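Long-range contacts in diphosphomevalonate decarboxylase, putative (Trypanosoma brucei, PDB 2HKE), which probably catalyses the ATP-dependent decarboxylation of (R)-5-diphosphomevalonate to isopentenyl diphosphate, a precursor for the biosynthesis of isoprenoids and sterols: residues E9-N13 with M112-S117; W180-M186 with L303-L307. The protein carries 1 engineered substitution. One frame throughout, in Å; residues are numbered along the deposited sequence.

Interaction 1 of 2, residues E9-N13 with M112-S117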
ATOM      1  N   GLU A   9      -0.128  15.123   4.199  1.00 24.03           N
ATOM      2  CA  GLU A   9      -0.762  14.172   3.329  1.00 25.09           C
ATOM      3  C   GLU A   9       0.217  13.019   3.099  1.00 23.78           C
ATOM      4  O   GLU A   9       1.414  13.233   2.924  1.00 23.60           O
ATOM      5  CB  GLU A   9      -1.154  14.820   2.013  1.00 25.95           C
ATOM      6  CG  GLU A   9      -2.426  15.714   2.160  1.00 29.08           C
ATOM      7  CD  GLU A   9      -2.905  16.303   0.832  1.00 32.84           C
ATOM      8  OE1 GLU A   9      -2.083  16.357  -0.126  1.00 39.23           O
ATOM      9  OE2 GLU A   9      -4.111  16.703   0.765  1.00 42.78           O
ATOM     10  N   ALA A  10      -0.309  11.799   3.134  1.00 22.45           N
ATOM     11  CA  ALA A  10       0.497  10.633   2.795  1.00 21.33           C
ATOM     12  C   ALA A  10      -0.175   9.771   1.727  1.00 20.77           C
ATOM     13  O   ALA A  10      -1.407   9.599   1.723  1.00 21.54           O
ATOM     14  CB  ALA A  10       0.795   9.813   4.046  1.00 22.10           C
ATOM     15  N   PRO A  11       0.635   9.120   0.877  1.00 20.61           N
ATOM     16  CA  PRO A  11       0.126   8.228  -0.171  1.00 20.57           C
ATOM     17  C   PRO A  11       0.000   6.776   0.298  1.00 20.52           C
ATOM     18  O   PRO A  11       0.636   6.390   1.289  1.00 18.99           O
ATOM     19  CB  PRO A  11       1.250   8.284  -1.178  1.00 19.75           C
ATOM     20  CG  PRO A  11       2.483   8.274  -0.321  1.00 19.55           C
ATOM     21  CD  PRO A  11       2.108   9.169   0.869  1.00 21.01           C
ATOM     22  N   ILE A  12      -0.737   5.954  -0.449  1.00 20.39           N
ATOM     23  CA  ILE A  12      -0.636   4.501  -0.207  1.00 20.60           C
ATOM     24  C   ILE A  12       0.631   3.943  -0.838  1.00 18.98           C
ATOM     25  O   ILE A  12       1.316   4.608  -1.587  1.00 18.48           O
ATOM     26  CB  ILE A  12      -1.895   3.741  -0.716  1.00 21.71           C
ATOM     27  CG1 ILE A  12      -2.126   3.956  -2.202  1.00 22.08           C
ATOM     28  CG2 ILE A  12      -3.133   4.168   0.092  1.00 23.57           C
ATOM     29  CD1 ILE A  12      -3.218   3.072  -2.753  1.00 24.01           C
ATOM     30  N   ASN A  13       0.911   2.660  -0.589  1.00 17.78           N
ATOM     31  CA  ASN A  13       1.981   1.983  -1.261  1.00 17.91           C
ATOM     32  C   ASN A  13       1.502   0.579  -1.582  1.00 17.76           C
ATOM     33  O   ASN A  13       0.459   0.106  -1.032  1.00 19.10           O
ATOM     34  CB  ASN A  13       3.255   1.944  -0.378  1.00 15.95           C
ATOM     35  CG  ASN A  13       3.107   1.093   0.856  1.00 17.56           C
ATOM     36  OD1 ASN A  13       3.222  -0.115   0.782  1.00 18.19           O
ATOM     37  ND2 ASN A  13       2.858   1.714   2.005  1.00 18.99           N
ATOM     38  N   MET A 112      -9.242   0.366  -1.050  1.00 38.34           N
ATOM     39  CA  MET A 112      -7.851   0.806  -1.118  1.00 38.26           C
ATOM     40  C   MET A 112      -7.246   0.757   0.281  1.00 39.07           C
ATOM     41  O   MET A 112      -7.959   0.942   1.290  1.00 39.68           O
ATOM     42  CB  MET A 112      -7.746   2.221  -1.678  1.00 38.46           C
ATOM     43  CG  MET A 112      -8.420   2.436  -3.033  1.00 38.27           C
ATOM     44  SD  MET A 112      -7.931   1.221  -4.208  1.00 42.99           S
ATOM     45  CE  MET A 112      -6.308   1.873  -4.705  1.00 41.20           C
ATOM     46  N   ALA A 113      -5.930   0.567   0.345  1.00 38.45           N
ATOM     47  CA  ALA A 113      -5.229   0.328   1.612  1.00 38.27           C
ATOM     48  C   ALA A 113      -4.989   1.653   2.303  1.00 37.88           C
ATOM     49  O   ALA A 113      -3.831   2.043   2.549  1.00 36.18           O
ATOM     50  CB  ALA A 113      -3.895  -0.381   1.357  1.00 38.87           C
ATOM     51  N   SER A 114      -6.084   2.351   2.606  1.00 35.99           N
ATOM     52  CA  SER A 114      -5.987   3.713   3.080  1.00 36.48           C
ATOM     53  C   SER A 114      -5.575   3.781   4.556  1.00 35.86           C
ATOM     54  O   SER A 114      -5.243   4.850   5.069  1.00 35.67           O
ATOM     55  CB  SER A 114      -7.299   4.465   2.811  1.00 36.56           C
ATOM     56  OG  SER A 114      -8.392   3.868   3.489  1.00 37.71           O
ATOM     57  N   SER A 115      -5.580   2.652   5.252  1.00 35.28           N
ATOM     58  CA  SER A 115      -5.027   2.636   6.620  1.00 34.96           C
ATOM     59  C   SER A 115      -3.514   2.871   6.617  1.00 33.45           C
ATOM     60  O   SER A 115      -2.974   3.567   7.491  1.00 35.68           O
ATOM     61  CB  SER A 115      -5.367   1.318   7.328  1.00 35.99           C
ATOM     62  OG  SER A 115      -4.375   0.360   7.010  1.00 39.85           O
ATOM     63  N   ALA A 116      -2.829   2.337   5.619  1.00 31.41           N
ATOM     64  CA  ALA A 116      -1.391   2.563   5.462  1.00 29.80           C
ATOM     65  C   ALA A 116      -1.096   4.051   5.346  1.00 28.00           C
ATOM     66  O   ALA A 116      -0.195   4.581   5.996  1.00 26.77           O
ATOM     67  CB  ALA A 116      -0.881   1.870   4.217  1.00 30.83           C
ATOM     68  N   SER A 117      -1.840   4.712   4.477  1.00 23.97           N
ATOM     69  CA  SER A 117      -1.606   6.125   4.230  1.00 22.98           C
ATOM     70  C   SER A 117      -2.032   6.967   5.438  1.00 21.99           C
ATOM     71  O   SER A 117      -1.337   7.949   5.821  1.00 22.31           O
ATOM     72  CB  SER A 117      -2.320   6.514   2.945  1.00 21.84           C
ATOM     73  OG  SER A 117      -3.715   6.250   3.034  1.00 22.83           O
TER
HETATM   74  O   HOH W   1      -1.266   1.086   1.223  1.00 44.67           O
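I12 and A113 meet in a buried contact that has no direct hydrogen bond between its two segments, and a single water supplies the polar link. That water accepts from the backbone N of N13 at 3.2 Å and lies 3.0 Å from the carbonyl O of A113, to which it can donate, though other acceptors may compete for its protons. The same carbonyl is touched by a methyl group: I12 CG2 comes within 3.3 Å of A113 O and also packs beside S117 OG. I12 carries CG1 between its backbone N and carbonyl carbon (chi1 59°), and its extended end takes CD1 to M112 CE, 3.8 Å away. These two side chains approach almost at a right angle, the methionine chain bending at chi2 and chi3 to present its methyl.

Before I12 in the chain, small groups bring the segments together. A10 CB sits 3.3 Å from S117 O, while S117 CB lies against P11 O at 3.4 Å; P11 O is also hydrogen-bonded with S150 OG. S117 OG is hydrogen-bonded with S48 OG and lies 2.9 Å from S114 O, so the place of its one proton is not settled.

A113 centres an inverse gamma turn just ahead of helix 114-130. This serine-rich helix start is consistent with the phosphate-binding loop of the GHMP kinase superfamily. Around I12, strand 5-15 packs against the first turn of the helix, with A10 reaching C120 and A121 further along it; F106 packs on both I12 and M112, and M112 continues onto strand 183-189.

Interaction 2 of 2, residues W180-M186 with L303-L307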
ATOM      1  N   TRP A 180      13.662   5.135 -11.666  1.00 22.51           N
ATOM      2  CA  TRP A 180      13.056   4.358 -12.750  1.00 22.46           C
ATOM      3  C   TRP A 180      11.755   4.998 -13.158  1.00 22.69           C
ATOM      4  O   TRP A 180      10.677   4.468 -12.863  1.00 23.43           O
ATOM      5  CB  TRP A 180      12.817   2.916 -12.253  1.00 22.56           C
ATOM      6  CG  TRP A 180      12.617   1.845 -13.307  1.00 22.36           C
ATOM      7  CD1 TRP A 180      12.469   2.015 -14.645  1.00 22.38           C
ATOM      8  CD2 TRP A 180      12.444   0.447 -13.064  1.00 22.37           C
ATOM      9  NE1 TRP A 180      12.290   0.813 -15.267  1.00 23.05           N
ATOM     10  CE2 TRP A 180      12.270  -0.171 -14.316  1.00 23.02           C
ATOM     11  CE3 TRP A 180      12.472  -0.344 -11.914  1.00 21.92           C
ATOM     12  CZ2 TRP A 180      12.114  -1.539 -14.449  1.00 23.93           C
ATOM     13  CZ3 TRP A 180      12.324  -1.695 -12.032  1.00 22.72           C
ATOM     14  CH2 TRP A 180      12.170  -2.293 -13.285  1.00 22.16           C
ATOM     15  N   PRO A 181      11.820   6.186 -13.780  1.00 24.04           N
ATOM     16  CA  PRO A 181      10.602   6.940 -14.074  1.00 23.94           C
ATOM     17  C   PRO A 181       9.672   6.251 -15.071  1.00 23.23           C
ATOM     18  O   PRO A 181       8.511   6.607 -15.163  1.00 24.12           O
ATOM     19  CB  PRO A 181      11.127   8.251 -14.708  1.00 25.38           C
ATOM     20  CG  PRO A 181      12.536   8.027 -15.051  1.00 25.12           C
ATOM     21  CD  PRO A 181      13.044   6.897 -14.190  1.00 24.87           C
ATOM     22  N   GLU A 182      10.193   5.286 -15.832  1.00 22.36           N
ATOM     23  CA  GLU A 182       9.369   4.550 -16.776  1.00 21.69           C
ATOM     24  C   GLU A 182       8.324   3.649 -16.124  1.00 21.07           C
ATOM     25  O   GLU A 182       7.268   3.398 -16.699  1.00 20.06           O
ATOM     26  CB  GLU A 182      10.209   3.714 -17.690  1.00 22.98           C
ATOM     27  CG  GLU A 182      11.118   4.521 -18.540  1.00 26.30           C
ATOM     28  CD  GLU A 182      12.499   4.830 -17.906  1.00 32.61           C
ATOM     29  OE1 GLU A 182      12.783   4.620 -16.684  1.00 27.00           O
ATOM     30  OE2 GLU A 182      13.338   5.314 -18.698  1.00 38.33           O
ATOM     31  N   ILE A 183       8.617   3.158 -14.945  1.00 20.91           N
ATOM     32  CA  ILE A 183       7.701   2.174 -14.318  1.00 20.93           C
ATOM     33  C   ILE A 183       6.459   2.890 -13.801  1.00 20.90           C
ATOM     34  O   ILE A 183       6.482   4.014 -13.207  1.00 19.48           O
ATOM     35  CB  ILE A 183       8.490   1.220 -13.336  1.00 22.30           C
ATOM     36  CG1 ILE A 183       7.689  -0.092 -13.067  1.00 24.39           C
ATOM     37  CG2 ILE A 183       8.897   1.975 -12.156  1.00 23.79           C
ATOM     38  CD1 ILE A 183       8.504  -1.173 -12.475  1.00 23.85           C
ATOM     39  N   GLN A 184       5.310   2.276 -14.083  1.00 19.97           N
ATOM     40  CA  GLN A 184       4.028   2.862 -13.745  1.00 19.44           C
ATOM     41  C   GLN A 184       3.230   1.857 -12.973  1.00 19.80           C
ATOM     42  O   GLN A 184       3.445   0.659 -13.143  1.00 18.17           O
ATOM     43  CB  GLN A 184       3.230   3.184 -15.011  1.00 19.04           C
ATOM     44  CG  GLN A 184       3.874   4.190 -15.969  1.00 19.64           C
ATOM     45  CD  GLN A 184       4.123   5.554 -15.357  1.00 22.23           C
ATOM     46  OE1 GLN A 184       3.204   6.221 -14.931  1.00 22.47           O
ATOM     47  NE2 GLN A 184       5.383   6.011 -15.382  1.00 23.00           N
ATOM     48  N   VAL A 185       2.315   2.346 -12.144  1.00 18.76           N
ATOM     49  CA  VAL A 185       1.460   1.468 -11.340  1.00 19.23           C
ATOM     50  C   VAL A 185       0.003   1.742 -11.685  1.00 20.68           C
ATOM     51  O   VAL A 185      -0.404   2.916 -11.820  1.00 20.46           O
ATOM     52  CB  VAL A 185       1.630   1.751  -9.845  1.00 20.58           C
ATOM     53  CG1 VAL A 185       0.734   0.802  -9.001  1.00 21.70           C
ATOM     54  CG2 VAL A 185       3.100   1.627  -9.445  1.00 17.93           C
ATOM     55  N   MET A 186      -0.791   0.687 -11.811  1.00 20.85           N
ATOM     56  CA  MET A 186      -2.236   0.881 -11.913  1.00 19.32           C
ATOM     57  C   MET A 186      -2.929   0.055 -10.883  1.00 18.87           C
ATOM     58  O   MET A 186      -2.344  -0.843 -10.303  1.00 17.15           O
ATOM     59  CB  MET A 186      -2.728   0.594 -13.320  1.00 20.04           C
ATOM     60  CG  MET A 186      -2.157   1.495 -14.423  1.00 21.09           C
ATOM     61  SD  MET A 186      -2.881   1.154 -16.041  1.00 24.25           S
ATOM     62  CE  MET A 186      -2.129  -0.398 -16.550  1.00 23.42           C
ATOM     63  N   LEU A 303       5.645  -0.665 -17.849  1.00 19.08           N
ATOM     64  CA  LEU A 303       6.418   0.524 -18.265  1.00 18.94           C
ATOM     65  C   LEU A 303       5.535   1.484 -19.025  1.00 19.49           C
ATOM     66  O   LEU A 303       4.631   1.063 -19.732  1.00 20.03           O
ATOM     67  CB  LEU A 303       7.587   0.112 -19.128  1.00 17.59           C
ATOM     68  CG  LEU A 303       8.628  -0.764 -18.414  1.00 20.12           C
ATOM     69  CD1 LEU A 303       9.898  -1.032 -19.305  1.00 23.64           C
ATOM     70  CD2 LEU A 303       9.036  -0.228 -17.019  1.00 20.30           C
ATOM     71  N   LYS A 304       5.831   2.785 -18.914  1.00 21.49           N
ATOM     72  CA  LYS A 304       5.058   3.829 -19.596  1.00 23.22           C
ATOM     73  C   LYS A 304       4.788   3.570 -21.076  1.00 22.45           C
ATOM     74  O   LYS A 304       3.660   3.700 -21.542  1.00 22.04           O
ATOM     75  CB  LYS A 304       5.775   5.167 -19.406  1.00 24.63           C
ATOM     76  CG  LYS A 304       4.876   6.342 -19.601  1.00 26.67           C
ATOM     77  CD  LYS A 304       5.466   7.666 -19.097  1.00 28.57           C
ATOM     78  CE  LYS A 304       4.367   8.722 -19.350  1.00 32.51           C
ATOM     79  NZ  LYS A 304       4.712  10.230 -19.268  1.00 34.83           N
ATOM     80  N   GLU A 305       5.828   3.223 -21.823  1.00 22.38           N
ATOM     81  CA  GLU A 305       5.718   2.882 -23.264  1.00 24.14           C
ATOM     82  C   GLU A 305       4.667   1.801 -23.560  1.00 22.51           C
ATOM     83  O   GLU A 305       4.008   1.799 -24.621  1.00 21.52           O
ATOM     84  CB  GLU A 305       7.095   2.502 -23.835  1.00 25.94           C
ATOM     85  CG  GLU A 305       7.682   1.246 -23.241  1.00 30.16           C
ATOM     86  CD  GLU A 305       9.217   1.144 -23.400  1.00 32.18           C
ATOM     87  OE1 GLU A 305       9.704   1.163 -24.580  1.00 40.55           O
ATOM     88  OE2 GLU A 305       9.920   1.095 -22.341  1.00 39.41           O
ATOM     89  N   ASP A 306       4.494   0.877 -22.613  1.00 21.30           N
ATOM     90  CA  ASP A 306       3.636  -0.270 -22.811  1.00 21.16           C
ATOM     91  C   ASP A 306       2.241  -0.041 -22.248  1.00 20.47           C
ATOM     92  O   ASP A 306       1.356  -0.849 -22.473  1.00 20.23           O
ATOM     93  CB  ASP A 306       4.242  -1.486 -22.119  1.00 21.02           C
ATOM     94  CG  ASP A 306       5.461  -2.041 -22.861  1.00 24.39           C
ATOM     95  OD1 ASP A 306       5.513  -1.879 -24.100  1.00 25.73           O
ATOM     96  OD2 ASP A 306       6.365  -2.639 -22.219  1.00 26.43           O
ATOM     97  N   LEU A 307       2.032   1.046 -21.536  1.00 19.80           N
ATOM     98  CA  LEU A 307       0.821   1.196 -20.754  1.00 18.74           C
ATOM     99  C   LEU A 307      -0.406   1.369 -21.658  1.00 19.23           C
ATOM    100  O   LEU A 307      -1.433   0.788 -21.361  1.00 19.13           O
ATOM    101  CB  LEU A 307       0.951   2.324 -19.742  1.00 19.69           C
ATOM    102  CG  LEU A 307      -0.241   2.529 -18.779  1.00 19.84           C
ATOM    103  CD1 LEU A 307       0.230   3.049 -17.399  1.00 19.01           C
ATOM    104  CD2 LEU A 307      -1.395   3.357 -19.335  1.00 18.37           C
TER
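I183 and L303 face each other as an antiparallel, non-hydrogen-bonded pair, their CA atoms 4.5 Å apart, where strand 183-189 begins and strand 298-303 ends. A type I turn from W180 to I183 leads into the first strand. From within that turn, just ahead of the strand, E182 O accepts from K304 N at 2.7 Å, with an N-H...O angle of 148° and the donor tilted 18° from the carbonyl plane. L303 CA offers a C-H contact to the same oxygen, which Q184 NE2 also reaches by a weak hydrogen bond. Beyond L303 the chain turns through helical conformations toward helix 307-317.

The pairing belongs to the five-stranded mixed sheet of the C-terminal domain, in which strand 183-189 is central and has strand 298-303 on one flank and strand 358-363 on the other. Helix 237-256 covers the face carrying I183 and L303, its F237 touching both; L332 of helix 330-338 packs on Q184, K304 and L307.

On that same face the L303 CD2 methyl makes the contacts. It meets W180 NE1 at 3.8 Å, reaching the indole obliquely, and I183 CB at 4.0 Å. Q184 instead sets its CG anti to its own carbonyl carbon (chi1 -61°), 3.8 Å from K304 N, and the bend at chi2 then turns the amide so that NE2 lies alongside the lysine's aliphatic stem. That stem is extended and carries NZ away to a salt bridge with D329. Farther down the strand, L307 CD1 touches Q184 CB, and M186 and L307 meet tip to tip, with M186 SD 3.9 Å from L307 CD1.

Overall arrangement
Interaction 1 lies near the centre of the molecule and joins a strand of the N-terminal domain to the start of helix 114-130. Interaction 2 is farther out, continuing a strand pairing of the C-terminal sheet into a loop; both are largely buried, but interaction 2 has an exposed rim at K304. The first is bridged by water, the second by a direct backbone hydrogen bond; both contain apolar packing, more of it in interaction 2. Their centres are 21 Å apart and their nearest atoms about 7 Å, without touching. Strand 183-189 nevertheless relates them: it supplies interaction 2, and its C187 and V189 receive M112. L41 hydrogen-bonds through its backbone to that of I12 and is touched by the V185 side chain.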